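Odorant-binding protein 2a (Homo sapiens, PDB 4RUN) binds and carries small hydrophobic volatile molecules, with a preference for aldehydes and large fatty acids, as a secreted lipocalin of human olfaction. Local coordinates at residues T13-A18 with V34-V39; V20-F25 with G106-G111; G45-T50 with I64-T69; T52-D57 with G149-E154; L83-E88 with V96-D101. The protein carries 2 engineered substitutions. All coordinates share one frame; numbering follows the deposited sequence.

How the contacts relate
Contacts 1, 2, 3 and 5 pair neighbouring strands of one lipocalin barrel, and contact 4 brings the C-terminal loop onto one of them. Contacts 1 and 5 lie nearest the middle of the chain, their centres about 8 and 7 Å from its centre, whereas contact 4, at about 16 Å, is the most peripheral. Strand 12-21 serves contacts 1 and 2, and strand 47-55 serves contacts 3 and 4. Contacts 2 and 5 adjoin through backbone pairing of strands 95-103 and 106-115. Regular strand ladders with apolar inner faces mark contacts 3 and 5, while contact 1 has a short ladder, contact 2 adds a carboxylate and a water to one, and contact 4 has sulfur packing beside a disulfide.

Contact 1: T13-A18 with V34-V39; sequences TWYVKA and VSPVKV
Trp14 and Val37 form an antiparallel pair whose two backbone hydrogen bonds, Trp14 N to Val37 O and Val37 N to Trp14 O, both measure 2.8 Å. Their side chains leave the same face of the sheet, CB to CB at 4.3 Å. With CG anti to the carbonyl carbon (chi1 -67°), the indole offers CD1 obliquely to Val39, whose CG2 lies 3.8 Å from that Trp14 atom. Two residues on from the tryptophan, Val16 meets Val37 branch to branch, CG2 to CG2 at 3.8 Å, and Val34 CG1 fills in against Val16 CB. The other face of the strands is built differently. Thr13 runs alongside Pro36 with its methyl CG2 3.7 Å from the proline CB, and the phenol ring of Tyr15 is inclined against the same proline, its CE1 3.8 Å from Pro36 CG. Thr13 also runs beside the extended chain of Lys38. Beyond the two segments, Trp14 NE1 donates to Ile10 O, and Arg116 makes a cation-pi contact with the indole, which ties the tryptophan to two further parts of the chain. Thr13 and Trp14 belong to the G-x-W signature on the first barrel strand, and this tryptophan with an arginine on it is a hallmark of the lipocalin fold.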
# COMPACT_ATOMS: atom_id res chain seq x y z
N THR A 13 8.27 -2.82 10.47
CA THR A 13 7.59 -3.77 9.60
C THR A 13 6.08 -3.48 9.53
O THR A 13 5.45 -3.18 10.54
CB THR A 13 7.83 -5.23 10.06
OG1 THR A 13 9.21 -5.54 9.96
CG2 THR A 13 7.03 -6.23 9.22
N TRP A 14 5.54 -3.53 8.31
CA TRP A 14 4.10 -3.47 8.07
C TRP A 14 3.68 -4.63 7.19
O TRP A 14 4.47 -5.16 6.42
CB TRP A 14 3.70 -2.19 7.35
CG TRP A 14 3.87 -0.95 8.12
CD1 TRP A 14 4.99 -0.19 8.23
CD2 TRP A 14 2.86 -0.27 8.86
NE1 TRP A 14 4.75 0.91 8.99
CE2 TRP A 14 3.45 0.89 9.39
CE3 TRP A 14 1.51 -0.53 9.13
CZ2 TRP A 14 2.74 1.79 10.19
CZ3 TRP A 14 0.81 0.37 9.92
CH2 TRP A 14 1.43 1.51 10.43
N TYR A 15 2.42 -5.01 7.31
CA TYR A 15 1.88 -6.11 6.56
C TYR A 15 0.72 -5.59 5.73
O TYR A 15 -0.16 -4.89 6.25
CB TYR A 15 1.39 -7.20 7.51
CG TYR A 15 2.50 -7.87 8.27
CD1 TYR A 15 3.17 -8.97 7.72
CD2 TYR A 15 2.89 -7.42 9.53
CE1 TYR A 15 4.20 -9.59 8.40
CE2 TYR A 15 3.92 -8.04 10.23
CZ TYR A 15 4.57 -9.12 9.66
OH TYR A 15 5.60 -9.75 10.32
N VAL A 16 0.73 -5.93 4.44
CA VAL A 16 -0.33 -5.56 3.50
C VAL A 16 -1.39 -6.64 3.50
O VAL A 16 -1.15 -7.76 3.07
CB VAL A 16 0.22 -5.42 2.08
CG1 VAL A 16 -0.89 -5.03 1.14
CG2 VAL A 16 1.38 -4.42 2.03
N LYS A 17 -2.58 -6.31 3.98
CA LYS A 17 -3.63 -7.30 4.24
C LYS A 17 -4.70 -7.31 3.17
O LYS A 17 -5.35 -8.32 2.93
CB LYS A 17 -4.26 -7.01 5.59
CG LYS A 17 -3.25 -6.92 6.73
CD LYS A 17 -3.92 -6.48 8.01
CE LYS A 17 -2.99 -6.75 9.18
NZ LYS A 17 -3.55 -6.28 10.48
N ALA A 18 -4.91 -6.17 2.53
CA ALA A 18 -5.86 -6.10 1.45
C ALA A 18 -5.43 -4.99 0.54
O ALA A 18 -4.65 -4.13 0.94
CB ALA A 18 -7.25 -5.83 1.97
N VAL A 34 2.81 -11.06 -1.58
CA VAL A 34 3.46 -9.84 -1.12
C VAL A 34 4.22 -10.10 0.19
O VAL A 34 3.73 -10.82 1.05
CB VAL A 34 2.43 -8.71 -0.92
CG1 VAL A 34 1.50 -9.02 0.25
CG2 VAL A 34 3.13 -7.37 -0.72
N SER A 35 5.41 -9.53 0.31
CA SER A 35 6.22 -9.67 1.51
C SER A 35 5.82 -8.63 2.55
O SER A 35 4.99 -7.77 2.26
CB SER A 35 7.69 -9.49 1.14
OG SER A 35 7.97 -8.15 0.77
N PRO A 36 6.41 -8.70 3.76
CA PRO A 36 6.29 -7.57 4.68
C PRO A 36 6.98 -6.33 4.12
O PRO A 36 7.93 -6.46 3.35
CB PRO A 36 7.02 -8.04 5.94
CG PRO A 36 7.01 -9.53 5.86
CD PRO A 36 7.09 -9.84 4.39
N VAL A 37 6.50 -5.16 4.52
CA VAL A 37 7.09 -3.91 4.10
C VAL A 37 7.97 -3.37 5.22
O VAL A 37 7.50 -3.14 6.33
CB VAL A 37 5.99 -2.88 3.79
CG1 VAL A 37 6.61 -1.60 3.23
CG2 VAL A 37 4.97 -3.46 2.81
N LYS A 38 9.25 -3.18 4.93
CA LYS A 38 10.17 -2.60 5.90
C LYS A 38 10.38 -1.14 5.58
O LYS A 38 10.87 -0.79 4.52
CB LYS A 38 11.50 -3.36 5.92
CG LYS A 38 11.32 -4.81 6.37
CD LYS A 38 12.58 -5.42 6.98
CE LYS A 38 12.27 -6.77 7.61
NZ LYS A 38 13.43 -7.32 8.36
N VAL A 39 9.96 -0.29 6.52
CA VAL A 39 10.06 1.15 6.39
C VAL A 39 11.18 1.66 7.29
O VAL A 39 11.17 1.41 8.49
CB VAL A 39 8.71 1.82 6.77
CG1 VAL A 39 8.78 3.33 6.59
CG2 VAL A 39 7.59 1.24 5.93

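Contact 2: V20-F25 with G106-G111; sequences VVDKDF and GLRYMG
Asp22 meets Tyr109 because its CG stands between the backbone N and the carbonyl carbon (chi1 60°), which carries OD2 across to accept from Tyr109 N at 2.8 Å. This is where the first and last strands of the lipocalin barrel, 12-21 and 106-115, close the cylinder. Val20 and Gly111 supply the regular antiparallel pair, with Val20 O accepting from Gly111 N at 2.8 Å. Beyond Val21 the strand gives way to a type I turn; the backbone pairing goes one step further, from Asp22 N to Tyr109 O at 3.3 Å, and the carboxylate adds its bond to this. Arg108 bends at chi3 (-84°), and Phe25 CD1 sits over one face of its guanidinium, toward the rim, with the planes steeply inclined at 66°. Val21 CG1 covers the centre of one face of the phenylalanine ring and also touches Met110 CG at 4.0 Å. Arg108 NH1 makes a weak hydrogen bond to a citrate probably from the crystallisation liquor. A water links the two charged side chains, donating to Asp22 OD1 and accepting from Arg108 NE, each at 2.6 Å.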
# COMPACT_ATOMS: atom_id res chain seq x y z
N VAL A 20 -6.76 -2.56 -3.15
CA VAL A 20 -7.84 -2.09 -4.05
C VAL A 20 -7.21 -1.16 -5.04
O VAL A 20 -6.24 -0.45 -4.73
CB VAL A 20 -9.02 -1.37 -3.31
CG1 VAL A 20 -8.67 0.04 -2.89
CG2 VAL A 20 -10.28 -1.35 -4.16
N VAL A 21 -7.76 -1.18 -6.25
CA VAL A 21 -7.20 -0.51 -7.41
C VAL A 21 -8.33 0.10 -8.24
O VAL A 21 -9.43 -0.42 -8.24
CB VAL A 21 -6.47 -1.53 -8.29
CG1 VAL A 21 -5.11 -1.87 -7.70
CG2 VAL A 21 -7.32 -2.79 -8.50
N ASP A 22 -8.07 1.20 -8.95
CA ASP A 22 -9.10 1.75 -9.81
C ASP A 22 -9.43 0.78 -10.94
O ASP A 22 -8.67 -0.15 -11.22
CB ASP A 22 -8.76 3.16 -10.31
CG ASP A 22 -7.49 3.23 -11.12
OD1 ASP A 22 -7.27 2.38 -12.00
OD2 ASP A 22 -6.71 4.19 -10.91
N LYS A 23 -10.58 0.97 -11.55
CA LYS A 23 -11.02 0.15 -12.67
C LYS A 23 -10.17 0.14 -13.95
O LYS A 23 -10.43 -0.70 -14.82
CB LYS A 23 -12.48 0.43 -13.00
CG LYS A 23 -13.37 -0.12 -11.92
CD LYS A 23 -14.79 -0.35 -12.37
CE LYS A 23 -15.58 -1.01 -11.24
NZ LYS A 23 -15.24 -2.46 -11.07
N ASP A 24 -9.20 1.04 -14.11
CA ASP A 24 -8.28 0.99 -15.25
C ASP A 24 -7.13 0.02 -15.01
O ASP A 24 -6.51 -0.46 -15.96
CB ASP A 24 -7.69 2.37 -15.54
CG ASP A 24 -8.75 3.41 -15.83
OD1 ASP A 24 -9.66 3.13 -16.64
OD2 ASP A 24 -8.64 4.51 -15.25
N PHE A 25 -6.84 -0.26 -13.74
CA PHE A 25 -5.78 -1.19 -13.33
C PHE A 25 -5.94 -2.56 -13.99
O PHE A 25 -6.93 -3.25 -13.73
CB PHE A 25 -5.83 -1.38 -11.82
CG PHE A 25 -4.59 -1.97 -11.25
CD1 PHE A 25 -3.52 -1.15 -10.87
CD2 PHE A 25 -4.47 -3.34 -11.10
CE1 PHE A 25 -2.37 -1.71 -10.35
CE2 PHE A 25 -3.33 -3.90 -10.59
CZ PHE A 25 -2.27 -3.08 -10.21
N GLY A 106 -2.01 7.77 -17.29
CA GLY A 106 -3.13 8.30 -16.55
C GLY A 106 -2.93 8.29 -15.05
O GLY A 106 -2.00 7.69 -14.50
N LEU A 107 -3.85 8.97 -14.40
CA LEU A 107 -3.90 9.02 -12.95
C LEU A 107 -4.31 7.65 -12.45
O LEU A 107 -5.31 7.11 -12.90
CB LEU A 107 -4.93 10.05 -12.52
CG LEU A 107 -5.01 10.26 -11.01
CD1 LEU A 107 -3.70 10.81 -10.45
CD2 LEU A 107 -6.18 11.16 -10.65
N ARG A 108 -3.55 7.11 -11.50
CA ARG A 108 -3.87 5.81 -10.91
C ARG A 108 -4.09 5.94 -9.41
O ARG A 108 -3.19 6.40 -8.70
CB ARG A 108 -2.75 4.81 -11.18
CG ARG A 108 -3.02 3.40 -10.65
CD ARG A 108 -2.01 2.41 -11.21
NE ARG A 108 -2.40 1.91 -12.54
CZ ARG A 108 -1.58 1.29 -13.39
NH1 ARG A 108 -0.30 1.08 -13.08
NH2 ARG A 108 -2.04 0.89 -14.57
N TYR A 109 -5.27 5.51 -8.93
CA TYR A 109 -5.56 5.38 -7.50
C TYR A 109 -5.36 3.95 -7.04
O TYR A 109 -5.62 3.01 -7.78
CB TYR A 109 -7.00 5.76 -7.13
CG TYR A 109 -7.46 7.14 -7.50
CD1 TYR A 109 -6.61 8.23 -7.45
CD2 TYR A 109 -8.80 7.37 -7.84
CE1 TYR A 109 -7.06 9.50 -7.77
CE2 TYR A 109 -9.25 8.64 -8.16
CZ TYR A 109 -8.38 9.70 -8.12
OH TYR A 109 -8.82 10.96 -8.45
N MET A 110 -4.93 3.79 -5.80
CA MET A 110 -4.65 2.48 -5.26
C MET A 110 -4.65 2.57 -3.74
O MET A 110 -4.09 3.49 -3.15
CB MET A 110 -3.29 2.00 -5.78
CG MET A 110 -2.96 0.56 -5.42
SD MET A 110 -1.28 0.09 -5.91
CE MET A 110 -0.96 1.17 -7.31
N GLY A 111 -5.29 1.60 -3.09
CA GLY A 111 -5.42 1.60 -1.65
C GLY A 111 -4.91 0.30 -1.07
O GLY A 111 -5.10 -0.76 -1.65
O HOH W 1 -4.90 2.48 -13.07

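Contact 3: G45-T50 with I64-T69; sequences GNLEAT and ILMRKT
Asn46, Met66 and Leu47 bury the most surface in this antiparallel pairing at the open end of the hairpin 47-55/58-66. Asn46 passes beside Met66, its CA 3.6 Å from Met66 O, and its amide rests on the chain of Arg67 and near Lys68. The amide and guanidinium planes stand 77° apart, so the two groups meet at a steep angle and are not stacked. With Asn46 shortened to an alanine, the aliphatic stem of Arg67 and the first carbons of Lys68 would probably lose this cover and be freer to move. Leu47 and Met66 are held by a reciprocal pair of backbone hydrogen bonds, Leu47 N to Met66 O and Met66 N to Leu47 O, each 2.8 Å long. Their side chains emerge together, with CB to CB at 4.2 Å. With chi1 at -63° and chi2 extended, Met66 SD lies 4.0 Å from Ala49 CB; the bend beyond it turns only CE. Phe75 on the strand 74-77 packs on both Leu47 and Met66. A second reciprocal pair joins Ala49 and Ile64, the bond from Ile64 N to Ala49 O being 2.8 Å. The chemistry thus divides along the hairpin: leucine, alanine, isoleucine and methionine make the buried face apolar, consistent with the hydrophobic ligands the protein carries, while at the open end polar and charged chains merely pack against one another.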
# COMPACT_ATOMS: atom_id res chain seq x y z
N GLY A 45 13.12 13.48 8.00
CA GLY A 45 11.75 12.99 7.87
C GLY A 45 11.53 12.02 6.72
O GLY A 45 10.53 11.31 6.69
N ASN A 46 12.47 11.99 5.76
CA ASN A 46 12.34 11.15 4.57
C ASN A 46 12.43 9.68 4.92
O ASN A 46 13.20 9.28 5.81
CB ASN A 46 13.42 11.47 3.54
CG ASN A 46 13.31 12.87 2.99
OD1 ASN A 46 12.86 13.78 3.69
ND2 ASN A 46 13.73 13.06 1.75
N LEU A 47 11.66 8.88 4.20
CA LEU A 47 11.55 7.46 4.48
C LEU A 47 11.86 6.62 3.27
O LEU A 47 12.03 7.12 2.16
CB LEU A 47 10.14 7.14 4.97
CG LEU A 47 9.65 7.90 6.20
CD1 LEU A 47 8.23 7.49 6.53
CD2 LEU A 47 10.58 7.68 7.39
N GLU A 48 11.93 5.32 3.51
CA GLU A 48 12.17 4.37 2.47
C GLU A 48 11.43 3.11 2.83
O GLU A 48 11.55 2.62 3.95
CB GLU A 48 13.65 4.08 2.39
CG GLU A 48 14.05 3.10 1.32
CD GLU A 48 15.52 2.81 1.42
OE1 GLU A 48 15.92 2.17 2.40
OE2 GLU A 48 16.26 3.28 0.54
N ALA A 49 10.65 2.61 1.88
CA ALA A 49 9.91 1.37 2.05
C ALA A 49 10.51 0.33 1.12
O ALA A 49 10.75 0.61 -0.05
CB ALA A 49 8.44 1.60 1.73
N THR A 50 10.73 -0.87 1.64
CA THR A 50 11.27 -1.99 0.86
C THR A 50 10.35 -3.19 0.97
O THR A 50 9.90 -3.52 2.06
CB THR A 50 12.70 -2.38 1.30
OG1 THR A 50 12.76 -2.57 2.72
CG2 THR A 50 13.69 -1.31 0.90
N ILE A 64 11.37 2.23 -2.24
CA ILE A 64 10.76 3.49 -2.58
C ILE A 64 11.15 4.58 -1.61
O ILE A 64 10.86 4.49 -0.43
CB ILE A 64 9.23 3.38 -2.58
CG1 ILE A 64 8.80 2.31 -3.57
CG2 ILE A 64 8.60 4.73 -2.91
CD1 ILE A 64 7.31 2.07 -3.60
N LEU A 65 11.80 5.60 -2.14
CA LEU A 65 12.06 6.81 -1.41
C LEU A 65 10.75 7.59 -1.27
O LEU A 65 10.13 7.94 -2.27
CB LEU A 65 13.11 7.63 -2.15
CG LEU A 65 13.51 8.98 -1.58
CD1 LEU A 65 13.88 8.87 -0.11
CD2 LEU A 65 14.65 9.58 -2.39
N MET A 66 10.35 7.83 -0.01
CA MET A 66 9.14 8.57 0.33
C MET A 66 9.54 9.87 1.00
O MET A 66 10.01 9.88 2.13
CB MET A 66 8.28 7.77 1.29
CG MET A 66 7.76 6.45 0.74
SD MET A 66 6.98 5.36 1.94
CE MET A 66 5.93 6.52 2.79
N ARG A 67 9.35 10.98 0.30
CA ARG A 67 9.81 12.26 0.83
C ARG A 67 8.75 12.93 1.71
O ARG A 67 7.55 12.80 1.48
CB ARG A 67 10.23 13.19 -0.31
CG ARG A 67 11.30 12.60 -1.22
CD ARG A 67 12.39 13.60 -1.54
NE ARG A 67 13.25 13.17 -2.64
CZ ARG A 67 14.55 13.47 -2.78
NH1 ARG A 67 15.19 14.20 -1.87
NH2 ARG A 67 15.22 13.02 -3.83
N LYS A 68 9.23 13.63 2.73
CA LYS A 68 8.40 14.40 3.64
C LYS A 68 7.57 15.42 2.85
O LYS A 68 7.94 15.81 1.75
CB LYS A 68 9.33 15.13 4.62
CG LYS A 68 8.69 15.85 5.80
CD LYS A 68 9.46 17.13 6.14
CE LYS A 68 9.34 17.50 7.61
NZ LYS A 68 7.95 17.41 8.13
N THR A 69 6.44 15.84 3.41
CA THR A 69 5.72 17.02 2.92
C THR A 69 5.28 17.85 4.11
O THR A 69 5.50 17.46 5.26
CB THR A 69 4.47 16.66 2.09
OG1 THR A 69 3.45 16.15 2.96
CG2 THR A 69 4.81 15.65 1.00

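Contact 4: T52-D57 with G149-E154; sequences TFMRED and GSCVLE
Thr52 and Cys151 form the heart of the contact. Thr52 OG1 accepts a weak hydrogen bond from Cys151 N at 3.3 Å, and Thr52 CB lies 3.7 Å from Cys151 SG. A chi1 of 66° tucks the Thr52 hydroxyl in over its own main chain, and there it faces the loop. Met54, bent at chi2, brings SD to 3.6 Å from Cys151 CB, and Thr52 CG2 approaches Ser150 OG at 3.7 Å. One step outward, Ser150 OG accepts from Val152 N at 3.0 Å, an ST turn that shapes the loop around the cysteine. On the strand side, Ser35 OG bonds to Thr52 N. Cys151 SG itself is joined to Cys59 of strand 58-66, so the loop is fastened covalently to the neighbour of strand 47-55, in the manner of the disulfide found in many lipocalins. Besides that disulfide, the direct polar link between segments 52-57 and 149-154 is one weak hydrogen bond; the rest is mainly sulfur and methyl packing.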
# COMPACT_ATOMS: atom_id res chain seq x y z
N THR A 52 8.70 -6.91 -1.58
CA THR A 52 8.64 -7.68 -2.81
C THR A 52 7.23 -8.19 -3.00
O THR A 52 6.46 -8.27 -2.04
CB THR A 52 9.62 -8.87 -2.77
OG1 THR A 52 9.22 -9.81 -1.78
CG2 THR A 52 11.02 -8.39 -2.47
N PHE A 53 6.88 -8.52 -4.23
CA PHE A 53 5.60 -9.13 -4.51
C PHE A 53 5.66 -9.90 -5.81
O PHE A 53 6.54 -9.68 -6.62
CB PHE A 53 4.49 -8.08 -4.59
CG PHE A 53 4.66 -7.09 -5.70
CD1 PHE A 53 5.35 -5.91 -5.49
CD2 PHE A 53 4.09 -7.32 -6.94
CE1 PHE A 53 5.49 -4.98 -6.50
CE2 PHE A 53 4.25 -6.40 -7.96
CZ PHE A 53 4.95 -5.23 -7.74
N MET A 54 4.72 -10.83 -5.98
CA MET A 54 4.68 -11.65 -7.18
C MET A 54 3.58 -11.13 -8.09
O MET A 54 2.45 -10.97 -7.68
CB MET A 54 4.40 -13.12 -6.86
CG MET A 54 5.47 -13.82 -6.03
SD MET A 54 6.92 -14.22 -6.99
CE MET A 54 6.21 -15.23 -8.29
N ARG A 55 3.93 -10.91 -9.33
CA ARG A 55 3.00 -10.51 -10.34
C ARG A 55 3.09 -11.62 -11.39
O ARG A 55 4.04 -11.66 -12.18
CB ARG A 55 3.41 -9.14 -10.87
CG ARG A 55 2.39 -8.45 -11.75
CD ARG A 55 2.95 -7.13 -12.29
NE ARG A 55 2.66 -6.00 -11.42
CZ ARG A 55 3.42 -4.90 -11.31
NH1 ARG A 55 4.56 -4.78 -11.97
NH2 ARG A 55 3.03 -3.92 -10.49
N GLU A 56 2.11 -12.52 -11.37
CA GLU A 56 2.15 -13.78 -12.14
C GLU A 56 3.31 -14.62 -11.62
O GLU A 56 3.43 -14.80 -10.42
CB GLU A 56 2.21 -13.51 -13.64
CG GLU A 56 1.01 -12.71 -14.12
CD GLU A 56 1.25 -11.98 -15.43
OE1 GLU A 56 2.26 -11.25 -15.46
OE2 GLU A 56 0.45 -12.11 -16.40
N ASP A 57 4.19 -15.11 -12.49
CA ASP A 57 5.36 -15.88 -12.04
C ASP A 57 6.57 -14.99 -11.73
O ASP A 57 7.64 -15.51 -11.43
CB ASP A 57 5.73 -16.95 -13.08
CG ASP A 57 4.99 -18.28 -12.86
OD1 ASP A 57 4.13 -18.35 -11.96
OD2 ASP A 57 5.28 -19.25 -13.59
N GLY A 149 7.12 -14.41 2.76
CA GLY A 149 8.46 -13.86 2.86
C GLY A 149 8.83 -13.30 1.50
O GLY A 149 8.02 -13.31 0.56
N SER A 150 10.06 -12.80 1.39
CA SER A 150 10.56 -12.28 0.13
C SER A 150 10.50 -13.35 -0.95
O SER A 150 10.69 -14.54 -0.68
CB SER A 150 12.01 -11.79 0.28
OG SER A 150 12.56 -11.40 -0.96
N CYS A 151 10.22 -12.94 -2.19
CA CYS A 151 10.30 -13.86 -3.32
C CYS A 151 11.67 -13.87 -3.96
O CYS A 151 11.83 -14.36 -5.07
CB CYS A 151 9.25 -13.53 -4.38
SG CYS A 151 9.15 -11.82 -4.88
N VAL A 152 12.67 -13.35 -3.26
CA VAL A 152 14.02 -13.34 -3.81
C VAL A 152 14.56 -14.74 -3.59
O VAL A 152 15.32 -15.24 -4.40
CB VAL A 152 14.90 -12.20 -3.23
CG1 VAL A 152 16.39 -12.46 -3.46
CG2 VAL A 152 14.50 -10.86 -3.85
N LEU A 153 14.12 -15.40 -2.52
CA LEU A 153 14.47 -16.81 -2.32
C LEU A 153 13.96 -17.67 -3.50
O LEU A 153 14.76 -18.33 -4.17
CB LEU A 153 13.97 -17.31 -0.96
CG LEU A 153 14.85 -16.85 0.22
CD1 LEU A 153 14.68 -15.36 0.52
CD2 LEU A 153 14.57 -17.69 1.46
N GLU A 154 12.64 -17.63 -3.77
CA GLU A 154 12.06 -18.19 -5.01
C GLU A 154 10.68 -17.62 -5.30
O GLU A 154 9.68 -18.05 -4.73
CB GLU A 154 12.01 -19.73 -4.97
CG GLU A 154 13.13 -20.42 -5.76
CD GLU A 154 13.08 -21.94 -5.65
OE1 GLU A 154 12.06 -22.53 -6.06
OE2 GLU A 154 14.07 -22.54 -5.17

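Contact 5: L83-E88 with V96-D101; sequences LIYLQE and VFYSKD. Engineered in segment 96-101: Ser99 (natural residue Cys).
Strands 83-88 and 96-101 run antiparallel, their axes 4.7 Å apart at closest approach and their directions 163° apart, joined by six backbone hydrogen bonds in three reciprocal pairs. Tyr85 N gives Tyr98 O the straightest of these, at 177°. On the face that carries Ile84, Leu86 and Phe97, a chi1 of 176° swings the phenyl ring over toward the neighbouring strand, where Ile84 meets it obliquely with CG2 near Phe97 CE2 and with CG1 4.1 Å from Phe97 CZ. Leu86 comes from another direction, its CD1 near the ring plane at the edge and 4.2 Å from Phe97 CB. Replacing Phe97 by an alanine would probably leave Ile84 without its aromatic cover and open a gap beside Leu86. Ser99, an engineered replacement for cysteine, sits next on this face with CB 4.4 Å from Ile84 CG1. The opposite face carries two tyrosines that lie side by side and point the same way, Tyr85 CD1 4.2 Å from Tyr98 CD2. Tyr98 O lies in the plane of the Tyr85 ring at its edge, 3.6 Å from Tyr85 CD1. Lys135 makes a cation-pi contact with the Tyr98 ring. The two faces differ accordingly: the one with Phe97 is mainly apolar, as befits the inner wall of a lipocalin barrel, while the tyrosines, Gln87 and Lys100, with Leu83 and Val96 among them, give the outer face a mixed character.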
# COMPACT_ATOMS: atom_id res chain seq x y z
N LEU A 83 1.82 10.48 -5.00
CA LEU A 83 1.55 10.98 -3.65
C LEU A 83 0.97 9.86 -2.82
O LEU A 83 0.20 9.05 -3.33
CB LEU A 83 0.59 12.16 -3.67
CG LEU A 83 1.18 13.44 -4.28
CD1 LEU A 83 0.09 14.44 -4.62
CD2 LEU A 83 2.20 14.04 -3.33
N ILE A 84 1.35 9.83 -1.54
CA ILE A 84 1.10 8.71 -0.65
C ILE A 84 0.60 9.22 0.71
O ILE A 84 1.30 9.97 1.39
CB ILE A 84 2.40 7.92 -0.42
CG1 ILE A 84 2.85 7.23 -1.70
CG2 ILE A 84 2.21 6.86 0.67
CD1 ILE A 84 4.34 6.93 -1.72
N TYR A 85 -0.59 8.77 1.10
CA TYR A 85 -1.24 9.17 2.35
C TYR A 85 -1.35 7.96 3.25
O TYR A 85 -1.71 6.88 2.79
CB TYR A 85 -2.65 9.70 2.09
CG TYR A 85 -2.70 10.80 1.05
CD1 TYR A 85 -2.47 10.52 -0.29
CD2 TYR A 85 -2.94 12.11 1.41
CE1 TYR A 85 -2.50 11.51 -1.25
CE2 TYR A 85 -2.97 13.11 0.45
CZ TYR A 85 -2.75 12.80 -0.88
OH TYR A 85 -2.77 13.79 -1.85
N LEU A 86 -1.02 8.13 4.52
CA LEU A 86 -1.23 7.10 5.52
C LEU A 86 -2.30 7.65 6.44
O LEU A 86 -2.14 8.73 7.00
CB LEU A 86 0.06 6.77 6.29
CG LEU A 86 0.08 5.42 7.02
CD1 LEU A 86 -0.14 4.26 6.06
CD2 LEU A 86 1.39 5.20 7.79
N GLN A 87 -3.39 6.91 6.58
CA GLN A 87 -4.52 7.32 7.41
C GLN A 87 -4.88 6.20 8.37
O GLN A 87 -4.84 5.03 8.00
CB GLN A 87 -5.74 7.65 6.56
CG GLN A 87 -5.50 8.61 5.41
CD GLN A 87 -6.71 8.70 4.48
OE1 GLN A 87 -7.85 8.45 4.90
NE2 GLN A 87 -6.46 9.04 3.21
N GLU A 88 -5.24 6.57 9.59
CA GLU A 88 -5.71 5.62 10.58
C GLU A 88 -7.06 5.09 10.09
O GLU A 88 -7.87 5.86 9.56
CB GLU A 88 -5.76 6.27 11.98
CG GLU A 88 -5.16 5.37 13.05
CD GLU A 88 -4.78 6.10 14.33
OE1 GLU A 88 -4.72 7.35 14.32
OE2 GLU A 88 -4.56 5.43 15.35
N VAL A 96 -4.74 2.84 6.45
CA VAL A 96 -4.90 2.76 5.00
C VAL A 96 -3.79 3.53 4.30
O VAL A 96 -3.45 4.64 4.69
CB VAL A 96 -6.24 3.33 4.55
CG1 VAL A 96 -6.32 3.38 3.03
CG2 VAL A 96 -7.36 2.47 5.11
N PHE A 97 -3.21 2.90 3.29
CA PHE A 97 -2.14 3.47 2.50
C PHE A 97 -2.76 3.77 1.15
O PHE A 97 -3.02 2.87 0.36
CB PHE A 97 -1.01 2.46 2.40
CG PHE A 97 0.13 2.87 1.54
CD1 PHE A 97 0.09 2.65 0.16
CD2 PHE A 97 1.28 3.39 2.11
CE1 PHE A 97 1.17 2.99 -0.64
CE2 PHE A 97 2.36 3.72 1.32
CZ PHE A 97 2.31 3.53 -0.06
N TYR A 98 -3.03 5.04 0.91
CA TYR A 98 -3.73 5.49 -0.29
C TYR A 98 -2.70 6.16 -1.17
O TYR A 98 -1.90 6.96 -0.67
CB TYR A 98 -4.83 6.47 0.14
CG TYR A 98 -5.74 6.95 -0.96
CD1 TYR A 98 -6.45 6.04 -1.75
CD2 TYR A 98 -5.92 8.32 -1.20
CE1 TYR A 98 -7.30 6.49 -2.77
CE2 TYR A 98 -6.77 8.78 -2.22
CZ TYR A 98 -7.46 7.86 -3.00
OH TYR A 98 -8.30 8.31 -4.00
N SER A 99 -2.65 5.82 -2.45
CA SER A 99 -1.69 6.44 -3.36
C SER A 99 -2.38 7.00 -4.60
O SER A 99 -3.31 6.40 -5.15
CB SER A 99 -0.59 5.45 -3.76
OG SER A 99 -0.95 4.63 -4.87
N LYS A 100 -1.90 8.15 -5.04
CA LYS A 100 -2.33 8.77 -6.29
C LYS A 100 -1.07 8.93 -7.17
O LYS A 100 -0.12 9.60 -6.77
CB LYS A 100 -2.97 10.13 -6.01
CG LYS A 100 -4.20 10.09 -5.10
CD LYS A 100 -4.80 11.48 -4.89
CE LYS A 100 -5.68 11.89 -6.05
NZ LYS A 100 -6.02 13.34 -6.12
N ASP A 101 -1.07 8.27 -8.33
CA ASP A 101 0.13 8.21 -9.19
C ASP A 101 -0.12 8.86 -10.56
O ASP A 101 -0.92 8.38 -11.37
CB ASP A 101 0.52 6.73 -9.34
CG ASP A 101 1.99 6.50 -9.72
OD1 ASP A 101 2.77 7.45 -9.89
OD2 ASP A 101 2.35 5.31 -9.88